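Local structure of proline dehydrogenase (Bradyrhizobium japonicum USDA 110, 3HAZ) at residues 277-282 against 307-312; 542-547 against 711-716; 653-658 against 730-735. The protein is a bifunctional flavoenzyme with proline dehydrogenase and 1-pyrroline-5-carboxylate dehydrogenase activities, and probably oxidises proline to glutamate in two steps. One frame throughout, in Å; residues are numbered along the deposited sequence.

Contact 1: 277-282 against 307-312; sequences FTVDAE and DGFGLA. With FAD (flavin-adenine dinucleotide), chain C.
Phe277 and Phe309 pair across two parallel strands and put their rings on the same face of the sheet. In Phe277, CB passes 4.1 Å from Gly308 O. CG is anti to the backbone N (chi1 -175°), which swings the ring beside Phe309. There CD2 reaches Phe309 CD1 at 3.9 Å, and the two rings meet at a slant. Leu263, Leu266 and Ala270 of helix 252-272 also touch this side chain, as does Trp306. The backbones are joined by Phe277 N to Gly308 O (2.8 Å), Val279 N to Gly310 O and Ala312 N to Val279 O. The bond from Gly310 N to Phe277 O is weak, bent to 123°. This is a beta-alpha-beta unit of the proline dehydrogenase TIM barrel, crossing over through helix 287-298. Ile294 of that helix touches both Val279 and Phe309. Past the strand, Ala281 binds the flavin of FAD with its backbone. Ala281 N gives a hydrogen bond to FAD O4 (2.9 Å), and Ala281 O takes one from FAD N3 (2.6 Å). Ala281 CB rests 4.1 Å from Ala312 CB. Asp280 turns its carboxylate to Lys239 and Arg341 in salt bridges.

Contact 2: 542-547 against 711-716; sequences KPIADA and LVTGDG. With NAD (nicotinamide-adenine-dinucleotide), chain D.
The tight part of this contact is where Ala547 meets Thr713. Ala547 N donates to Thr713 O at 2.9 Å, and the bond is fairly straight at 163°. The donor stands above the carbonyl plane of Thr713, 39° out of it. The methyl group of Ala547 follows the backbone in. Its CB lies 3.3 Å from Thr713 O and 3.6 Å from Val712 CG1. Val712 holds CG1 anti to its backbone N (chi1 172°), which brings that branch against the alanine. Val712 also packs on Ala552 and Ala555 of helix 549-567, the helix that follows Ala547. The dense side therefore ties the loop before that helix to the loop after strand 709-711.

The other side is looser. Ile544 CG2 lies 4.0 Å from Thr713 OG1 and about as far from the methyl CG2 of Thr713, and the two side chains cross at about a right angle. Asp546 is exposed to solvent. Its OD1 lies 3.4 Å from Gly714 CA, a contact with the bare glycine backbone. Asp546 OD2 and Asp715 OD2 stand 5.3 Å apart, so their like charges probably repel weakly.

Asp715 is the N-cap of helix 716-724, where its OD1 makes weak hydrogen bonds to Arg717 N and Ile718 N. Gly714 O accepts a hydrogen bond from Lys683, which also binds NAD. Gly716 O comes within 3.2 Å of NAD C6A, and a side chain on Gly716 would run into the adenine. Strand, glycine-bearing turn and capped helix beside the adenine are consistent with a Rossmann-type dinucleotide site, here in the cofactor-binding part of an aldehyde dehydrogenase.

Contact 3: 653-658 against 730-735; sequences FVAISP and GVVFTG. With NAD (nicotinamide-adenine-dinucleotide), chain D.
Four backbone hydrogen bonds join Val654 and Ile656 to Gly730, Val732 and Thr734 on the strand alongside. Val654 N and Ile656 N donate to Gly730 O and Val732 O. Val654 O and Ile656 O receive Val732 N and Thr734 N. The four are alike in length; Val654 N, for one, is 3.0 Å from Gly730 O. Weaker CA-H...O contacts lie between them, such as Val731 CA to Val654 O.

An aromatic contact joins Phe653 to Gly730. Gly730 CA lies over the face of the Phe653 ring, 4.0 Å from its centroid, in a CH-pi contact. Any CB on Gly730 would strike the ring. The ring of Phe977 also meets that of Phe653. With an alanine here in place of Phe653 the CH-pi contact goes, and a gap would probably open between Gly730 and Phe977.

These parallel strands belong to the Rossmann-like sheet of the aldehyde dehydrogenase, and their C-terminal ends meet the NAD.

Apolar packing uses both faces. On one, Val732 CG1 sits between its backbone N and carbonyl carbon (chi1 55°) and reaches Ala655 CB at 3.6 Å. On the other, Ile656 CG2 meets the edge of the Phe733 ring at CD1, also 3.6 Å away. Farther on, Pro658 CG touches Thr734 CG2.

The cofactor contacts come last. NAD O3B donates to Ser657 O at 2.8 Å. Phe733 CE1 is 3.3 Å from NAD O4B. Thr734 CG2 is unusually close to the nicotinamide, 3.1 Å from NAD C4N, so the exact fit there is doubtful. Thr734 OG1 is hydrogen-bonded to Gln669.

Contact 1 comes first along the chain and is complete before contact 2 opens. It belongs to the proline dehydrogenase barrel and touches FAD. Contacts 2 and 3 lie in the aldehyde dehydrogenase family region, on the other side of the chain's centre, and both touch NAD. Their segments alternate in sequence: 542-547, 653-658, 711-716, 730-735. Their centres are 16 Å apart. Strands 709-711, 641-656 and 730-734 belong to one sheet, and strand 679-683 lies between the first two. The centre of contact 1 is 59 Å from that of contact 2 and 56 Å from that of contact 3. The two cofactor sites of the bifunctional enzyme are thus well separated.

Contact 1: 277-282 against 307-312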
loop_
_atom_site.group_PDB
_atom_site.type_symbol
_atom_site.label_atom_id
_atom_site.label_comp_id
_atom_site.label_asym_id
_atom_site.label_seq_id
_atom_site.Cartn_x
_atom_site.Cartn_y
_atom_site.Cartn_z
ATOM N N PHE A 277 -5.664 60.316 11.498
ATOM C CA PHE A 277 -6.974 59.831 11.073
ATOM C C PHE A 277 -6.787 58.706 10.046
ATOM O O PHE A 277 -6.363 58.956 8.920
ATOM C CB PHE A 277 -7.768 61.001 10.474
ATOM C CG PHE A 277 -9.183 60.662 10.103
ATOM C CD1 PHE A 277 -10.203 60.741 11.047
ATOM C CD2 PHE A 277 -9.499 60.288 8.809
ATOM C CE1 PHE A 277 -11.510 60.433 10.708
ATOM C CE2 PHE A 277 -10.811 59.980 8.455
ATOM C CZ PHE A 277 -11.816 60.052 9.404
ATOM N N THR A 278 -7.099 57.469 10.435
ATOM C CA THR A 278 -6.785 56.312 9.597
ATOM C C THR A 278 -8.033 55.577 9.120
ATOM O O THR A 278 -8.861 55.158 9.929
ATOM C CB THR A 278 -5.871 55.297 10.337
ATOM O OG1 THR A 278 -4.791 55.990 10.970
ATOM C CG2 THR A 278 -5.303 54.266 9.360
ATOM N N VAL A 279 -8.163 55.438 7.802
ATOM C CA VAL A 279 -9.210 54.608 7.207
ATOM C C VAL A 279 -8.766 53.141 7.148
ATOM O O VAL A 279 -7.813 52.791 6.444
ATOM C CB VAL A 279 -9.593 55.096 5.787
ATOM C CG1 VAL A 279 -10.746 54.257 5.216
ATOM C CG2 VAL A 279 -9.963 56.587 5.812
ATOM N N ASP A 280 -9.451 52.287 7.902
ATOM C CA ASP A 280 -9.089 50.870 7.962
ATOM C C ASP A 280 -9.257 50.214 6.597
ATOM O O ASP A 280 -10.014 50.698 5.746
ATOM C CB ASP A 280 -9.956 50.134 8.988
ATOM C CG ASP A 280 -9.576 50.457 10.432
ATOM O OD1 ASP A 280 -8.497 51.052 10.669
ATOM O OD2 ASP A 280 -10.362 50.100 11.337
ATOM N N ALA A 281 -8.549 49.108 6.395
ATOM C CA ALA A 281 -8.704 48.313 5.185
ATOM C C ALA A 281 -9.583 47.111 5.502
ATOM O O ALA A 281 -9.407 46.459 6.535
ATOM C CB ALA A 281 -7.353 47.869 4.667
ATOM N N GLU A 282 -10.534 46.824 4.620
ATOM C CA GLU A 282 -11.488 45.744 4.858
ATOM C C GLU A 282 -11.351 44.646 3.798
ATOM O O GLU A 282 -10.234 44.313 3.399
ATOM C CB GLU A 282 -12.910 46.320 4.954
ATOM C CG GLU A 282 -12.989 47.416 6.036
ATOM C CD GLU A 282 -14.382 47.975 6.262
ATOM O OE1 GLU A 282 -15.215 47.285 6.891
ATOM O OE2 GLU A 282 -14.634 49.122 5.839
ATOM N N ASP A 307 -1.166 66.803 8.418
ATOM C CA ASP A 307 -0.355 65.633 8.081
ATOM C C ASP A 307 -0.868 64.319 8.695
ATOM O O ASP A 307 -0.161 63.305 8.688
ATOM C CB ASP A 307 1.104 65.855 8.518
ATOM C CG ASP A 307 1.744 67.081 7.869
ATOM O OD1 ASP A 307 1.242 67.551 6.826
ATOM O OD2 ASP A 307 2.763 67.569 8.406
ATOM N N GLY A 308 -2.091 64.326 9.216
ATOM C CA GLY A 308 -2.596 63.171 9.946
ATOM C C GLY A 308 -3.465 62.187 9.177
ATOM O O GLY A 308 -3.752 61.092 9.670
ATOM N N PHE A 309 -3.896 62.567 7.977
ATOM C CA PHE A 309 -4.765 61.699 7.185
ATOM C C PHE A 309 -4.003 60.491 6.675
ATOM O O PHE A 309 -2.821 60.584 6.348
ATOM C CB PHE A 309 -5.388 62.449 6.007
ATOM C CG PHE A 309 -6.402 61.640 5.243
ATOM C CD1 PHE A 309 -7.742 61.660 5.603
ATOM C CD2 PHE A 309 -6.016 60.856 4.167
ATOM C CE1 PHE A 309 -8.676 60.914 4.906
ATOM C CE2 PHE A 309 -6.948 60.102 3.469
ATOM C CZ PHE A 309 -8.279 60.135 3.838
ATOM N N GLY A 310 -4.692 59.357 6.600
ATOM C CA GLY A 310 -4.064 58.132 6.150
ATOM C C GLY A 310 -4.996 56.941 6.034
ATOM O O GLY A 310 -6.217 57.053 6.220
ATOM N N LEU A 311 -4.405 55.792 5.726
ATOM C CA LEU A 311 -5.163 54.572 5.495
ATOM C C LEU A 311 -4.297 53.359 5.793
ATOM O O LEU A 311 -3.064 53.453 5.840
ATOM C CB LEU A 311 -5.623 54.497 4.044
ATOM C CG LEU A 311 -4.595 53.909 3.068
ATOM C CD1 LEU A 311 -5.259 53.552 1.740
ATOM C CD2 LEU A 311 -3.433 54.866 2.848
ATOM N N ALA A 312 -4.956 52.222 5.984
ATOM C CA ALA A 312 -4.258 50.953 6.164
ATOM C C ALA A 312 -4.144 50.247 4.816
ATOM O O ALA A 312 -5.029 50.374 3.964
ATOM C CB ALA A 312 -4.997 50.075 7.164
HETATM P PA FAD C . 1.498 37.128 12.445
HETATM O O1A FAD C . 1.221 35.824 13.391
HETATM O O2A FAD C . 2.911 37.282 12.099
HETATM O O5B FAD C . 0.654 36.956 11.066
HETATM C C5B FAD C . -0.712 36.674 11.165
HETATM C C4B FAD C . -1.377 36.849 9.793
HETATM O O4B FAD C . -0.655 36.362 8.535
HETATM C C3B FAD C . -2.744 37.030 9.520
HETATM O O3B FAD C . -3.482 37.942 10.314
HETATM C C2B FAD C . -2.815 37.063 8.014
HETATM O O2B FAD C . -2.954 38.333 7.404
HETATM C C1B FAD C . -1.660 36.251 7.549
HETATM N N9A FAD C . -1.873 34.835 7.309
HETATM C C8A FAD C . -2.214 33.846 8.226
HETATM N N7A FAD C . -2.256 32.654 7.553
HETATM C C5A FAD C . -1.930 32.915 6.202
HETATM C C6A FAD C . -1.816 32.023 4.996
HETATM N N6A FAD C . -2.067 30.591 5.105
HETATM N N1A FAD C . -1.481 32.526 3.828
HETATM C C2A FAD C . -1.220 33.904 3.695
HETATM N N3A FAD C . -1.333 34.761 4.853
HETATM C C4A FAD C . -1.681 34.234 6.071
HETATM N N1 FAD C . -5.974 44.224 9.173
HETATM C C2 FAD C . -6.813 44.576 8.143
HETATM O O2 FAD C . -7.174 43.633 7.206
HETATM N N3 FAD C . -7.343 45.909 8.078
HETATM C C4 FAD C . -7.014 46.829 9.034
HETATM O O4 FAD C . -7.477 48.147 8.932
HETATM C C4X FAD C . -6.132 46.464 10.109
HETATM N N5 FAD C . -5.755 47.462 11.157
HETATM C C5X FAD C . -4.890 47.082 12.213
HETATM C C6 FAD C . -4.529 48.062 13.247
HETATM C C7 FAD C . -3.661 47.682 14.296
HETATM C C7M FAD C . -3.312 48.698 15.372
HETATM C C8 FAD C . -3.113 46.306 14.353
HETATM C C8M FAD C . -2.171 45.863 15.485
HETATM C C9 FAD C . -3.461 45.372 13.362
HETATM C C9A FAD C . -4.373 45.758 12.270
HETATM N N10 FAD C . -4.741 44.789 11.234
HETATM C C10 FAD C . -5.625 45.185 10.162
HETATM C "C1'" FAD C . -4.096 43.440 11.139
HETATM C "C2'" FAD C . -4.828 42.279 11.859
HETATM O "O2'" FAD C . -5.788 42.797 12.774
HETATM C "C3'" FAD C . -3.785 41.371 12.532
HETATM O "O3'" FAD C . -3.320 41.973 13.734
HETATM C "C4'" FAD C . -2.553 41.064 11.607
HETATM O "O4'" FAD C . -2.818 40.681 10.302
HETATM C "C5'" FAD C . -1.535 40.113 12.292
HETATM O "O5'" FAD C . -0.221 40.247 11.774
HETATM P P FAD C . 1.044 39.949 12.805
HETATM O O1P FAD C . 2.482 40.293 12.033
HETATM O O2P FAD C . 0.874 40.734 14.034
HETATM O O3P FAD C . 0.904 38.391 13.275
HETATM O O HOH W 1 -7.589 51.430 3.973
#

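Contact 2: 542-547 against 711-716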
loop_
_atom_site.group_PDB
_atom_site.type_symbol
_atom_site.label_atom_id
_atom_site.label_comp_id
_atom_site.label_asym_id
_atom_site.label_seq_id
_atom_site.Cartn_x
_atom_site.Cartn_y
_atom_site.Cartn_z
ATOM N N LYS A 542 -38.826 38.132 -29.796
ATOM C CA LYS A 542 -39.885 37.710 -30.707
ATOM C C LYS A 542 -40.773 36.670 -30.031
ATOM O O LYS A 542 -40.275 35.777 -29.344
ATOM C CB LYS A 542 -39.300 37.128 -31.998
ATOM C CG LYS A 542 -38.785 35.699 -31.856
ATOM C CD LYS A 542 -38.889 34.928 -33.164
ATOM C CE LYS A 542 -37.729 35.240 -34.091
ATOM N NZ LYS A 542 -36.439 34.740 -33.542
ATOM N N PRO A 543 -42.096 36.791 -30.217
ATOM C CA PRO A 543 -43.045 35.815 -29.669
ATOM C C PRO A 543 -42.776 34.401 -30.180
ATOM O O PRO A 543 -42.417 34.215 -31.344
ATOM C CB PRO A 543 -44.396 36.320 -30.181
ATOM C CG PRO A 543 -44.195 37.783 -30.383
ATOM C CD PRO A 543 -42.779 37.928 -30.857
ATOM N N ILE A 544 -42.949 33.415 -29.304
ATOM C CA ILE A 544 -42.742 32.017 -29.659
ATOM C C ILE A 544 -44.070 31.273 -29.733
ATOM O O ILE A 544 -44.700 31.004 -28.708
ATOM C CB ILE A 544 -41.817 31.311 -28.650
ATOM C CG1 ILE A 544 -40.405 31.892 -28.733
ATOM C CG2 ILE A 544 -41.793 29.811 -28.900
ATOM C CD1 ILE A 544 -39.382 31.120 -27.942
ATOM N N ALA A 545 -44.485 30.942 -30.951
ATOM C CA ALA A 545 -45.772 30.295 -31.188
ATOM C C ALA A 545 -46.007 29.069 -30.303
ATOM O O ALA A 545 -45.144 28.196 -30.192
ATOM C CB ALA A 545 -45.908 29.922 -32.657
ATOM N N ASP A 546 -47.182 29.016 -29.682
ATOM C CA ASP A 546 -47.589 27.867 -28.878
ATOM C C ASP A 546 -47.769 26.626 -29.745
ATOM O O ASP A 546 -47.996 26.724 -30.948
ATOM C CB ASP A 546 -48.899 28.155 -28.143
ATOM C CG ASP A 546 -48.687 28.856 -26.816
ATOM O OD1 ASP A 546 -47.516 29.053 -26.416
ATOM O OD2 ASP A 546 -49.699 29.203 -26.168
ATOM N N ALA A 547 -47.667 25.458 -29.119
ATOM C CA ALA A 547 -47.932 24.202 -29.800
ATOM C C ALA A 547 -49.408 23.836 -29.671
ATOM O O ALA A 547 -50.064 24.197 -28.694
ATOM C CB ALA A 547 -47.060 23.095 -29.225
ATOM N N LEU A 711 -38.786 20.283 -27.826
ATOM C CA LEU A 711 -39.392 21.367 -27.066
ATOM C C LEU A 711 -40.828 21.593 -27.522
ATOM O O LEU A 711 -41.087 21.779 -28.709
ATOM C CB LEU A 711 -38.600 22.659 -27.244
ATOM C CG LEU A 711 -39.018 23.783 -26.298
ATOM C CD1 LEU A 711 -38.446 23.524 -24.907
ATOM C CD2 LEU A 711 -38.562 25.133 -26.830
ATOM N N VAL A 712 -41.757 21.570 -26.572
ATOM C CA VAL A 712 -43.147 21.909 -26.843
ATOM C C VAL A 712 -43.561 23.061 -25.937
ATOM O O VAL A 712 -43.522 22.936 -24.715
ATOM C CB VAL A 712 -44.077 20.715 -26.586
ATOM C CG1 VAL A 712 -45.528 21.146 -26.674
ATOM C CG2 VAL A 712 -43.786 19.593 -27.574
ATOM N N THR A 713 -43.944 24.185 -26.532
ATOM C CA THR A 713 -44.360 25.346 -25.750
ATOM C C THR A 713 -45.876 25.471 -25.649
ATOM O O THR A 713 -46.615 24.958 -26.492
ATOM C CB THR A 713 -43.794 26.660 -26.319
ATOM O OG1 THR A 713 -44.237 26.824 -27.674
ATOM C CG2 THR A 713 -42.269 26.650 -26.268
ATOM N N GLY A 714 -46.327 26.168 -24.612
ATOM C CA GLY A 714 -47.742 26.386 -24.393
ATOM C C GLY A 714 -48.056 26.584 -22.925
ATOM O O GLY A 714 -47.154 26.763 -22.103
ATOM N N ASP A 715 -49.341 26.542 -22.595
ATOM C CA ASP A 715 -49.793 26.742 -21.224
ATOM C C ASP A 715 -49.879 25.428 -20.454
ATOM O O ASP A 715 -49.303 24.416 -20.859
ATOM C CB ASP A 715 -51.154 27.439 -21.217
ATOM C CG ASP A 715 -52.119 26.837 -22.219
ATOM O OD1 ASP A 715 -51.866 25.706 -22.691
ATOM O OD2 ASP A 715 -53.128 27.499 -22.541
ATOM N N GLY A 716 -50.607 25.454 -19.342
ATOM C CA GLY A 716 -50.790 24.276 -18.517
ATOM C C GLY A 716 -51.635 23.214 -19.193
ATOM O O GLY A 716 -51.659 22.063 -18.756
HETATM P PA NAD D . -46.830 26.301 -11.766
HETATM O O1A NAD D . -47.530 25.073 -10.934
HETATM O O2A NAD D . -47.752 27.446 -11.834
HETATM O O5B NAD D . -46.499 25.737 -13.302
HETATM C C5B NAD D . -45.164 25.382 -13.634
HETATM C C4B NAD D . -45.111 24.520 -14.905
HETATM O O4B NAD D . -46.166 23.490 -15.010
HETATM C C3B NAD D . -45.291 25.312 -16.265
HETATM O O3B NAD D . -44.390 25.114 -17.311
HETATM C C2B NAD D . -46.793 25.171 -16.495
HETATM O O2B NAD D . -47.377 25.688 -17.670
HETATM C C1B NAD D . -46.972 23.755 -16.155
HETATM N N9A NAD D . -48.380 23.444 -15.864
HETATM C C8A NAD D . -49.336 24.291 -15.405
HETATM N N7A NAD D . -50.546 23.549 -15.264
HETATM C C5A NAD D . -50.288 22.215 -15.655
HETATM C C6A NAD D . -51.100 21.088 -15.714
HETATM N N6A NAD D . -52.496 21.183 -15.319
HETATM N N1A NAD D . -50.589 19.902 -16.134
HETATM C C2A NAD D . -49.258 19.816 -16.508
HETATM N N3A NAD D . -48.458 20.925 -16.451
HETATM C C4A NAD D . -48.976 22.128 -16.023
HETATM O O3 NAD D . -45.369 26.735 -11.063
HETATM P PN NAD D . -44.660 28.195 -11.465
HETATM O O1N NAD D . -45.786 29.411 -11.299
HETATM O O2N NAD D . -44.165 28.145 -12.842
HETATM O O5D NAD D . -43.378 28.503 -10.442
HETATM C C5D NAD D . -43.625 28.828 -9.082
HETATM C C4D NAD D . -43.708 27.582 -8.175
HETATM O O4D NAD D . -42.732 26.488 -8.456
HETATM C C3D NAD D . -43.675 27.732 -6.593
HETATM O O3D NAD D . -44.754 27.244 -5.832
HETATM C C2D NAD D . -42.254 27.203 -6.303
HETATM O O2D NAD D . -41.766 27.096 -4.979
HETATM C C1D NAD D . -42.176 26.059 -7.229
HETATM N N1N NAD D . -40.760 25.730 -7.436
HETATM C C2N NAD D . -40.157 24.747 -6.629
HETATM C C3N NAD D . -38.745 24.428 -6.816
HETATM C C7N NAD D . -38.090 23.345 -5.940
HETATM O O7N NAD D . -37.021 22.940 -6.227
HETATM N N7N NAD D . -38.837 22.732 -4.861
HETATM C C4N NAD D . -37.953 25.142 -7.847
HETATM C C5N NAD D . -38.554 26.115 -8.650
HETATM C C6N NAD D . -39.986 26.440 -8.465
#

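Contact 3: 653-658 against 730-735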
loop_
_atom_site.group_PDB
_atom_site.type_symbol
_atom_site.label_atom_id
_atom_site.label_comp_id
_atom_site.label_asym_id
_atom_site.label_seq_id
_atom_site.Cartn_x
_atom_site.Cartn_y
_atom_site.Cartn_z
ATOM N N PHE A 653 -39.370 10.765 -21.194
ATOM C CA PHE A 653 -39.702 11.614 -20.060
ATOM C C PHE A 653 -40.304 12.924 -20.524
ATOM O O PHE A 653 -39.855 13.524 -21.506
ATOM C CB PHE A 653 -38.477 11.880 -19.184
ATOM C CG PHE A 653 -38.460 11.082 -17.911
ATOM C CD1 PHE A 653 -38.919 11.640 -16.723
ATOM C CD2 PHE A 653 -37.989 9.781 -17.896
ATOM C CE1 PHE A 653 -38.906 10.907 -15.546
ATOM C CE2 PHE A 653 -37.966 9.043 -16.718
ATOM C CZ PHE A 653 -38.424 9.611 -15.542
ATOM N N VAL A 654 -41.345 13.340 -19.816
ATOM C CA VAL A 654 -41.905 14.676 -19.955
ATOM C C VAL A 654 -41.282 15.558 -18.879
ATOM O O VAL A 654 -41.360 15.242 -17.695
ATOM C CB VAL A 654 -43.432 14.643 -19.777
ATOM C CG1 VAL A 654 -44.020 16.052 -19.781
ATOM C CG2 VAL A 654 -44.063 13.781 -20.860
ATOM N N ALA A 655 -40.637 16.646 -19.295
ATOM C CA ALA A 655 -40.036 17.590 -18.361
ATOM C C ALA A 655 -40.811 18.899 -18.364
ATOM O O ALA A 655 -40.984 19.526 -19.411
ATOM C CB ALA A 655 -38.578 17.838 -18.709
ATOM N N ILE A 656 -41.283 19.304 -17.190
ATOM C CA ILE A 656 -42.060 20.529 -17.057
ATOM C C ILE A 656 -41.377 21.444 -16.041
ATOM O O ILE A 656 -41.129 21.039 -14.911
ATOM C CB ILE A 656 -43.500 20.225 -16.607
ATOM C CG1 ILE A 656 -44.234 19.412 -17.676
ATOM C CG2 ILE A 656 -44.240 21.511 -16.296
ATOM C CD1 ILE A 656 -45.557 18.850 -17.215
ATOM N N SER A 657 -41.081 22.673 -16.451
ATOM C CA SER A 657 -40.254 23.568 -15.652
ATOM C C SER A 657 -40.935 24.910 -15.375
ATOM O O SER A 657 -41.845 25.304 -16.106
ATOM C CB SER A 657 -38.919 23.798 -16.365
ATOM O OG SER A 657 -39.132 24.201 -17.708
ATOM N N PRO A 658 -40.482 25.621 -14.319
ATOM C CA PRO A 658 -41.047 26.908 -13.905
ATOM C C PRO A 658 -40.318 28.094 -14.531
ATOM O O PRO A 658 -39.300 27.922 -15.203
ATOM C CB PRO A 658 -40.797 26.929 -12.388
ATOM C CG PRO A 658 -39.739 25.859 -12.121
ATOM C CD PRO A 658 -39.377 25.216 -13.435
ATOM N N GLY A 730 -42.464 8.627 -17.717
ATOM C CA GLY A 730 -42.262 9.334 -16.469
ATOM C C GLY A 730 -42.330 10.832 -16.641
ATOM O O GLY A 730 -42.276 11.350 -17.765
ATOM N N VAL A 731 -42.453 11.525 -15.512
ATOM C CA VAL A 731 -42.592 12.970 -15.494
ATOM C C VAL A 731 -41.687 13.597 -14.428
ATOM O O VAL A 731 -41.700 13.199 -13.261
ATOM C CB VAL A 731 -44.055 13.381 -15.241
ATOM C CG1 VAL A 731 -44.171 14.890 -15.042
ATOM C CG2 VAL A 731 -44.948 12.910 -16.395
ATOM N N VAL A 732 -40.880 14.562 -14.850
ATOM C CA VAL A 732 -40.086 15.353 -13.918
ATOM C C VAL A 732 -40.659 16.771 -13.926
ATOM O O VAL A 732 -40.681 17.439 -14.963
ATOM C CB VAL A 732 -38.579 15.324 -14.277
ATOM C CG1 VAL A 732 -38.362 15.766 -15.713
ATOM C CG2 VAL A 732 -37.753 16.177 -13.299
ATOM N N PHE A 733 -41.154 17.204 -12.769
ATOM C CA PHE A 733 -41.895 18.457 -12.658
ATOM C C PHE A 733 -41.368 19.369 -11.556
ATOM O O PHE A 733 -41.048 18.921 -10.454
ATOM C CB PHE A 733 -43.371 18.150 -12.392
ATOM C CG PHE A 733 -44.186 19.348 -12.016
ATOM C CD1 PHE A 733 -44.742 20.157 -12.992
ATOM C CD2 PHE A 733 -44.405 19.663 -10.685
ATOM C CE1 PHE A 733 -45.495 21.262 -12.647
ATOM C CE2 PHE A 733 -45.158 20.764 -10.335
ATOM C CZ PHE A 733 -45.708 21.564 -11.318
ATOM N N THR A 734 -41.281 20.657 -11.855
ATOM C CA THR A 734 -41.023 21.641 -10.815
ATOM C C THR A 734 -42.009 22.782 -10.969
ATOM O O THR A 734 -42.083 23.411 -12.026
ATOM C CB THR A 734 -39.590 22.185 -10.866
ATOM O OG1 THR A 734 -38.666 21.111 -10.667
ATOM C CG2 THR A 734 -39.389 23.208 -9.772
ATOM N N GLY A 735 -42.777 23.036 -9.918
ATOM C CA GLY A 735 -43.831 24.035 -9.985
ATOM C C GLY A 735 -44.714 24.029 -8.754
ATOM O O GLY A 735 -44.278 23.646 -7.665
HETATM P PA NAD D . -46.830 26.301 -11.766
HETATM O O1A NAD D . -47.530 25.073 -10.934
HETATM O O2A NAD D . -47.752 27.446 -11.834
HETATM O O5B NAD D . -46.499 25.737 -13.302
HETATM C C5B NAD D . -45.164 25.382 -13.634
HETATM C C4B NAD D . -45.111 24.520 -14.905
HETATM O O4B NAD D . -46.166 23.490 -15.010
HETATM C C3B NAD D . -45.291 25.312 -16.265
HETATM O O3B NAD D . -44.390 25.114 -17.311
HETATM C C2B NAD D . -46.793 25.171 -16.495
HETATM O O2B NAD D . -47.377 25.688 -17.670
HETATM C C1B NAD D . -46.972 23.755 -16.155
HETATM N N9A NAD D . -48.380 23.444 -15.864
HETATM C C8A NAD D . -49.336 24.291 -15.405
HETATM N N7A NAD D . -50.546 23.549 -15.264
HETATM C C5A NAD D . -50.288 22.215 -15.655
HETATM C C6A NAD D . -51.100 21.088 -15.714
HETATM N N6A NAD D . -52.496 21.183 -15.319
HETATM N N1A NAD D . -50.589 19.902 -16.134
HETATM C C2A NAD D . -49.258 19.816 -16.508
HETATM N N3A NAD D . -48.458 20.925 -16.451
HETATM C C4A NAD D . -48.976 22.128 -16.023
HETATM O O3 NAD D . -45.369 26.735 -11.063
HETATM P PN NAD D . -44.660 28.195 -11.465
HETATM O O1N NAD D . -45.786 29.411 -11.299
HETATM O O2N NAD D . -44.165 28.145 -12.842
HETATM O O5D NAD D . -43.378 28.503 -10.442
HETATM C C5D NAD D . -43.625 28.828 -9.082
HETATM C C4D NAD D . -43.708 27.582 -8.175
HETATM O O4D NAD D . -42.732 26.488 -8.456
HETATM C C3D NAD D . -43.675 27.732 -6.593
HETATM O O3D NAD D . -44.754 27.244 -5.832
HETATM C C2D NAD D . -42.254 27.203 -6.303
HETATM O O2D NAD D . -41.766 27.096 -4.979
HETATM C C1D NAD D . -42.176 26.059 -7.229
HETATM N N1N NAD D . -40.760 25.730 -7.436
HETATM C C2N NAD D . -40.157 24.747 -6.629
HETATM C C3N NAD D . -38.745 24.428 -6.816
HETATM C C7N NAD D . -38.090 23.345 -5.940
HETATM O O7N NAD D . -37.021 22.940 -6.227
HETATM N N7N NAD D . -38.837 22.732 -4.861
HETATM C C4N NAD D . -37.953 25.142 -7.847
HETATM C C5N NAD D . -38.554 26.115 -8.650
HETATM C C6N NAD D . -39.986 26.440 -8.465
#